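Local coordinates for DUF3244 domain-containing protein (Bacteroides vulgatus ATCC 8482, PDB 3D33) that is of unknown function but adopts an immunoglobulin-like beta-sandwich fold and belongs to the DUF3244 family, at residues M51-T56 and Y89-T94; P47-T52 and T96-L101. One frame throughout, in Å; residues are numbered along the deposited sequence. Where two conformers were deposited one is given.

Overall arrangement
The chain reaches strand 50-57 after the strands 31-36 and 39-44 of the other sheet. Contact 2 starts here, at the loop that leads into this strand, and contact 1 starts on the strand itself. The chain then runs through strands 63-69 and 76-80 and returns as strand 87-96, which closes contact 1. The turn after it closes contact 2 and leads into strand 100-107. The loop of contact 1 is therefore nested inside that of contact 2, and the two share M51 and T52. Together they tie the middle pair of one sheet, 50-57 and 87-96, to the turn at its end. The backbone of I93 and L101 also links the two contacts.

Contact 1: residues M51-T56 and Y89-T94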
loop_
_atom_site.group_PDB
_atom_site.type_symbol
_atom_site.label_atom_id
_atom_site.label_comp_id
_atom_site.label_asym_id
_atom_site.label_seq_id
_atom_site.Cartn_x
_atom_site.Cartn_y
_atom_site.Cartn_z
HETATM N N MSE A 51 -9.370 6.004 2.286
HETATM C CA MSE A 51 -8.136 5.683 1.578
HETATM C C MSE A 51 -8.391 4.800 0.366
HETATM O O MSE A 51 -9.420 4.110 0.261
HETATM C CB MSE A 51 -7.168 4.934 2.484
HETATM C CG MSE A 51 -6.706 5.658 3.708
HETATM SE SE MSE A 51 -5.267 4.582 4.520
HETATM C CE MSE A 51 -5.936 2.671 4.072
ATOM N N THR A 52 -7.472 4.869 -0.584
ATOM C CA THR A 52 -7.460 3.961 -1.720
ATOM C C THR A 52 -6.079 3.355 -1.808
ATOM O O THR A 52 -5.077 4.066 -1.675
ATOM C CB THR A 52 -7.759 4.664 -3.048
ATOM O OG1 THR A 52 -9.081 5.229 -3.014
ATOM C CG2 THR A 52 -7.649 3.647 -4.194
ATOM N N ILE A 53 -6.009 2.037 -2.007
ATOM C CA ILE A 53 -4.732 1.339 -2.201
ATOM C C ILE A 53 -4.777 0.796 -3.639
ATOM O O ILE A 53 -5.773 0.221 -4.050
ATOM C CB ILE A 53 -4.534 0.167 -1.222
ATOM C CG1 ILE A 53 -4.536 0.688 0.213
ATOM C CG2 ILE A 53 -3.254 -0.633 -1.557
ATOM C CD1 ILE A 53 -4.427 -0.390 1.280
ATOM N N ARG A 54 -3.723 1.057 -4.397
ATOM C CA ARG A 54 -3.621 0.581 -5.772
ATOM C C ARG A 54 -2.236 -0.045 -5.981
ATOM O O ARG A 54 -1.217 0.494 -5.542
ATOM C CB ARG A 54 -3.876 1.732 -6.738
ATOM C CG ARG A 54 -3.992 1.388 -8.178
ATOM C CD ARG A 54 -4.620 2.597 -8.942
ATOM N NE ARG A 54 -6.062 2.769 -8.693
ATOM C CZ ARG A 54 -6.662 3.844 -8.145
ATOM N NH1 ARG A 54 -5.985 4.909 -7.717
ATOM N NH2 ARG A 54 -7.981 3.857 -7.995
ATOM N N ILE A 55 -2.210 -1.226 -6.588
ATOM C CA ILE A 55 -0.971 -1.886 -6.888
ATOM C C ILE A 55 -0.936 -2.076 -8.405
ATOM O O ILE A 55 -1.923 -2.570 -8.992
ATOM C CB ILE A 55 -0.841 -3.234 -6.171
ATOM C CG1 ILE A 55 -0.926 -3.056 -4.654
ATOM C CG2 ILE A 55 0.465 -3.963 -6.569
ATOM C CD1 ILE A 55 -0.921 -4.318 -3.911
ATOM N N THR A 56 0.164 -1.655 -9.021
ATOM C CA THR A 56 0.355 -1.623 -10.475
ATOM C C THR A 56 1.653 -2.347 -10.895
ATOM O O THR A 56 2.725 -2.089 -10.315
ATOM C CB THR A 56 0.408 -0.125 -10.959
ATOM O OG1 THR A 56 -0.775 0.570 -10.540
ATOM C CG2 THR A 56 0.520 -0.059 -12.477
ATOM N N TYR A 89 6.291 -4.202 -8.493
ATOM C CA TYR A 89 5.011 -3.526 -8.380
ATOM C C TYR A 89 5.163 -2.166 -7.729
ATOM O O TYR A 89 5.966 -2.006 -6.810
ATOM C CB TYR A 89 4.025 -4.368 -7.537
ATOM C CG TYR A 89 3.679 -5.634 -8.253
ATOM C CD1 TYR A 89 2.647 -5.665 -9.168
ATOM C CD2 TYR A 89 4.462 -6.785 -8.108
ATOM C CE1 TYR A 89 2.376 -6.797 -9.886
ATOM C CE2 TYR A 89 4.185 -7.957 -8.816
ATOM C CZ TYR A 89 3.132 -7.955 -9.715
ATOM O OH TYR A 89 2.855 -9.088 -10.464
ATOM N N LYS A 90 4.368 -1.216 -8.192
ATOM C CA LYS A 90 4.186 0.100 -7.527
ATOM C C LYS A 90 2.978 0.023 -6.614
ATOM O O LYS A 90 1.905 -0.424 -7.028
ATOM C CB LYS A 90 3.949 1.201 -8.566
ATOM C CG LYS A 90 3.738 2.569 -7.980
ATOM C CD LYS A 90 3.615 3.678 -9.011
ATOM C CE LYS A 90 2.379 3.501 -9.895
ATOM N NZ LYS A 90 2.173 4.624 -10.887
ATOM N N LEU A 91 3.186 0.457 -5.378
ATOM C CA LEU A 91 2.159 0.549 -4.371
ATOM C C LEU A 91 1.828 2.006 -4.083
ATOM O O LEU A 91 2.716 2.809 -3.794
ATOM C CB LEU A 91 2.642 -0.116 -3.091
ATOM C CG LEU A 91 1.781 0.013 -1.859
ATOM C CD1 LEU A 91 0.469 -0.695 -2.047
ATOM C CD2 LEU A 91 2.504 -0.518 -0.582
ATOM N N GLU A 92 0.566 2.362 -4.233
ATOM C CA GLU A 92 0.129 3.731 -3.943
ATOM C C GLU A 92 -0.971 3.698 -2.933
ATOM O O GLU A 92 -1.914 2.901 -3.059
ATOM C CB GLU A 92 -0.435 4.396 -5.183
ATOM C CG GLU A 92 0.468 4.553 -6.321
ATOM C CD GLU A 92 -0.337 5.122 -7.492
ATOM O OE1 GLU A 92 -0.543 6.359 -7.518
ATOM O OE2 GLU A 92 -0.865 4.327 -8.300
ATOM N N ILE A 93 -0.863 4.583 -1.949
ATOM C CA ILE A 93 -1.893 4.774 -0.943
ATOM C C ILE A 93 -2.293 6.226 -1.047
ATOM O O ILE A 93 -1.436 7.115 -0.910
ATOM C CB ILE A 93 -1.327 4.480 0.450
ATOM C CG1 ILE A 93 -0.743 3.043 0.465
ATOM C CG2 ILE A 93 -2.381 4.581 1.494
ATOM C CD1 ILE A 93 0.665 3.043 0.811
ATOM N N THR A 94 -3.561 6.469 -1.327
ATOM C CA THR A 94 -4.039 7.833 -1.472
ATOM C C THR A 94 -5.170 8.103 -0.491
ATOM O O THR A 94 -5.938 7.198 -0.129
ATOM C CB THR A 94 -4.485 8.111 -2.926
ATOM O OG1 THR A 94 -5.566 7.248 -3.255
ATOM C CG2 THR A 94 -3.366 7.909 -3.890
HETATM O O HOH W 1 -4.036 4.787 -4.479
HETATM O O HOH W 2 -8.838 8.027 -1.215
HETATM O O HOH W 3 -7.438 7.507 -6.146
HETATM O O HOH W 4 -0.255 1.688 -8.109
#
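I53 and L91 lie side by side on the inner face of this antiparallel pair and point the same way. L91 CD1 sits between two isoleucines, 3.8 Å from I53 CG2 and 3.8 Å from I55 CG1. L91 reaches both because its CG is anti to the backbone N (chi1 173°) and the turn about CB-CG (chi2 65°) directs CD1 toward the isoleucines. At one end of the row, I55 CG2 rests 3.7 Å from Y89 CB and also touches the ring at CD1, where the two side chains cross at a slant. Y89 OH is held by the carbonyl of P85. At the other end, M51, a selenomethionine, lies beside I93 in the conformer given, a contact that is doubtful because it rests on one of two copies. I53 and I93 also pack on L42 of the opposite sheet, as expected in a beta-sandwich.

The other face carries T52, R54, T56, K90, E92 and T94. T94 OG1 stands 3.4 Å from T52 CB, while T52 OG1 bonds to D68. Water 1 joins T94 OG1 to the carbonyl of T52. R54 and E92 are turned askew, their guanidinium and carboxylate planes 62° apart, and R54 NH1 stays 5.2 Å from E92 OE2. This is a pairing of opposite charges at a distance, without a salt bridge. Water 4 instead links E92 OE2 to T56 OG1, at 2.7 Å from each.

Six backbone bonds join T52 with T94, R54 with E92 and T56 with K90. R54 N to E92 O is 2.9 Å. CA-H...O contacts lie between them. The chemistry thus divides by face: apolar side chains bind the strand pair into the core, and waters bridge the polar groups on the outer face.

Contact 2: residues P47-T52 and T96-L101; sequences PDRDMT and TPSGHL
The guanidinium of R49 meets S98 O at its edge, close to its plane. NH1 donates to S98 O at 3.0 Å. The donor stands 48° above the carbonyl plane, so it does not approach along a lone pair. D48 lies at another part of the same edge and is gripped side-on. R49 NE bonds to D48 OD1 at 2.8 Å in a salt bridge, and R49 NH2 bonds to D48 OD2 at 3.0 Å. D48 OD1 is met from above the carboxylate plane, so the two flat groups are not coplanar. W18 makes a cation-pi contact with the guanidinium, and the carbonyl of D19 takes a further bond from NH2. These partners hold the group's rotation.

The contact lies at one end of the immunoglobulin-like beta-sandwich. Here the loop entering strand 50-57 meets the turn between strands 87-96 and 100-107, which includes a cis peptide before P97.

R49 CB lies 3.5 Å from T96 O. With CG between the backbone N and the carbonyl carbon (chi1 77°), the chain carries CD past S98 O at 3.4 Å, and a bend at chi3 then turns the guanidinium so that NH1 meets the same carbonyl. An alanine here in place of the arginine would remove the guanidinium and is likely to leave the D48 carboxylate without its mate and the S98 carbonyl without this donor.

Beside the arginine, T96 N donates to D50 O at 2.9 Å. Water 5 bridges D50 N and T96 O. On the side of T52, water 2 lies 2.6 Å from T96 OG1 and bonds only weakly to T52 OG1. The carboxylate of D50 turns instead to the backbone N of E71.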
loop_
_atom_site.group_PDB
_atom_site.type_symbol
_atom_site.label_atom_id
_atom_site.label_comp_id
_atom_site.label_asym_id
_atom_site.label_seq_id
_atom_site.Cartn_x
_atom_site.Cartn_y
_atom_site.Cartn_z
ATOM N N PRO A 47 -5.894 6.704 11.889
ATOM C CA PRO A 47 -6.967 6.621 10.888
ATOM C C PRO A 47 -7.787 7.899 10.907
ATOM O O PRO A 47 -8.272 8.298 11.949
ATOM C CB PRO A 47 -7.811 5.422 11.356
ATOM C CG PRO A 47 -6.937 4.666 12.272
ATOM C CD PRO A 47 -6.011 5.625 12.888
ATOM N N ASP A 48 -7.920 8.557 9.759
ATOM C CA ASP A 48 -8.556 9.879 9.753
ATOM C C ASP A 48 -9.102 10.308 8.395
ATOM O O ASP A 48 -9.522 11.435 8.245
ATOM C CB ASP A 48 -7.554 10.928 10.240
ATOM C CG ASP A 48 -6.341 11.053 9.328
ATOM O OD1 ASP A 48 -6.291 10.358 8.299
ATOM O OD2 ASP A 48 -5.433 11.854 9.637
ATOM N N ARG A 49 -9.060 9.425 7.410
ATOM C CA ARG A 49 -9.580 9.748 6.104
ATOM C C ARG A 49 -9.854 8.470 5.327
ATOM O O ARG A 49 -9.216 7.430 5.577
ATOM C CB ARG A 49 -8.562 10.611 5.369
ATOM C CG ARG A 49 -7.378 9.843 4.803
ATOM C CD ARG A 49 -6.259 10.797 4.462
ATOM N NE ARG A 49 -5.655 11.277 5.684
ATOM C CZ ARG A 49 -4.690 12.192 5.752
ATOM N NH1 ARG A 49 -4.176 12.726 4.657
ATOM N NH2 ARG A 49 -4.234 12.564 6.941
ATOM N N ASP A 50 -10.771 8.545 4.365
ATOM C CA ASP A 50 -10.968 7.430 3.430
ATOM C C ASP A 50 -9.677 7.263 2.624
ATOM O O ASP A 50 -9.000 8.264 2.302
ATOM C CB ASP A 50 -12.138 7.677 2.477
ATOM C CG ASP A 50 -13.497 7.604 3.146
ATOM O OD1 ASP A 50 -13.638 7.128 4.296
ATOM O OD2 ASP A 50 -14.464 8.028 2.482
HETATM N N MSE A 51 -9.370 6.004 2.286
HETATM C CA MSE A 51 -8.136 5.683 1.578
HETATM C C MSE A 51 -8.391 4.800 0.366
HETATM O O MSE A 51 -9.420 4.110 0.261
HETATM C CB MSE A 51 -7.168 4.934 2.484
HETATM C CG MSE A 51 -6.706 5.658 3.708
HETATM SE SE MSE A 51 -5.267 4.582 4.520
HETATM C CE MSE A 51 -5.936 2.671 4.072
ATOM N N THR A 52 -7.472 4.869 -0.584
ATOM C CA THR A 52 -7.460 3.961 -1.720
ATOM C C THR A 52 -6.079 3.355 -1.808
ATOM O O THR A 52 -5.077 4.066 -1.675
ATOM C CB THR A 52 -7.759 4.664 -3.048
ATOM O OG1 THR A 52 -9.081 5.229 -3.014
ATOM C CG2 THR A 52 -7.649 3.647 -4.194
ATOM N N THR A 96 -8.485 10.653 0.725
ATOM C CA THR A 96 -9.475 11.653 0.328
ATOM C C THR A 96 -9.807 12.554 1.523
ATOM O O THR A 96 -10.156 12.057 2.606
ATOM C CB THR A 96 -10.744 10.969 -0.211
ATOM O OG1 THR A 96 -10.392 10.088 -1.284
ATOM C CG2 THR A 96 -11.749 11.993 -0.713
ATOM N N PRO A 97 -9.730 13.897 1.345
ATOM C CA PRO A 97 -9.425 14.593 0.077
ATOM C C PRO A 97 -7.958 14.675 -0.341
ATOM O O PRO A 97 -7.699 15.045 -1.491
ATOM C CB PRO A 97 -9.929 16.007 0.332
ATOM C CG PRO A 97 -9.709 16.197 1.794
ATOM C CD PRO A 97 -9.967 14.852 2.440
ATOM N N SER A 98 -7.017 14.374 0.562
ATOM C CA SER A 98 -5.591 14.466 0.219
ATOM C C SER A 98 -4.768 13.386 0.882
ATOM O O SER A 98 -5.232 12.699 1.815
ATOM C CB SER A 98 -5.018 15.830 0.600
ATOM O OG SER A 98 -4.960 16.006 1.998
ATOM N N GLY A 99 -3.526 13.287 0.424
ATOM C CA GLY A 99 -2.598 12.242 0.879
ATOM C C GLY A 99 -2.196 11.338 -0.252
ATOM O O GLY A 99 -3.044 10.817 -0.979
ATOM N N HIS A 100 -0.894 11.129 -0.434
ATOM C CA HIS A 100 -0.432 10.290 -1.527
ATOM C C HIS A 100 0.951 9.777 -1.214
ATOM O O HIS A 100 1.897 10.553 -1.151
ATOM C CB HIS A 100 -0.393 11.069 -2.836
ATOM C CG HIS A 100 -0.103 10.234 -4.046
ATOM N ND1 HIS A 100 -0.902 10.257 -5.173
ATOM C CD2 HIS A 100 0.898 9.360 -4.316
ATOM C CE1 HIS A 100 -0.424 9.409 -6.066
ATOM N NE2 HIS A 100 0.672 8.855 -5.573
ATOM N N LEU A 101 1.034 8.472 -1.007
ATOM C CA LEU A 101 2.273 7.801 -0.672
ATOM C C LEU A 101 2.513 6.707 -1.690
ATOM O O LEU A 101 1.572 6.034 -2.128
ATOM C CB LEU A 101 2.183 7.163 0.730
ATOM C CG LEU A 101 1.991 8.092 1.906
ATOM C CD1 LEU A 101 1.597 7.302 3.171
ATOM C CD2 LEU A 101 3.280 8.888 2.104
HETATM O O HOH W 5 -12.239 10.957 4.074
HETATM O O HOH W 2 -8.838 8.027 -1.215
#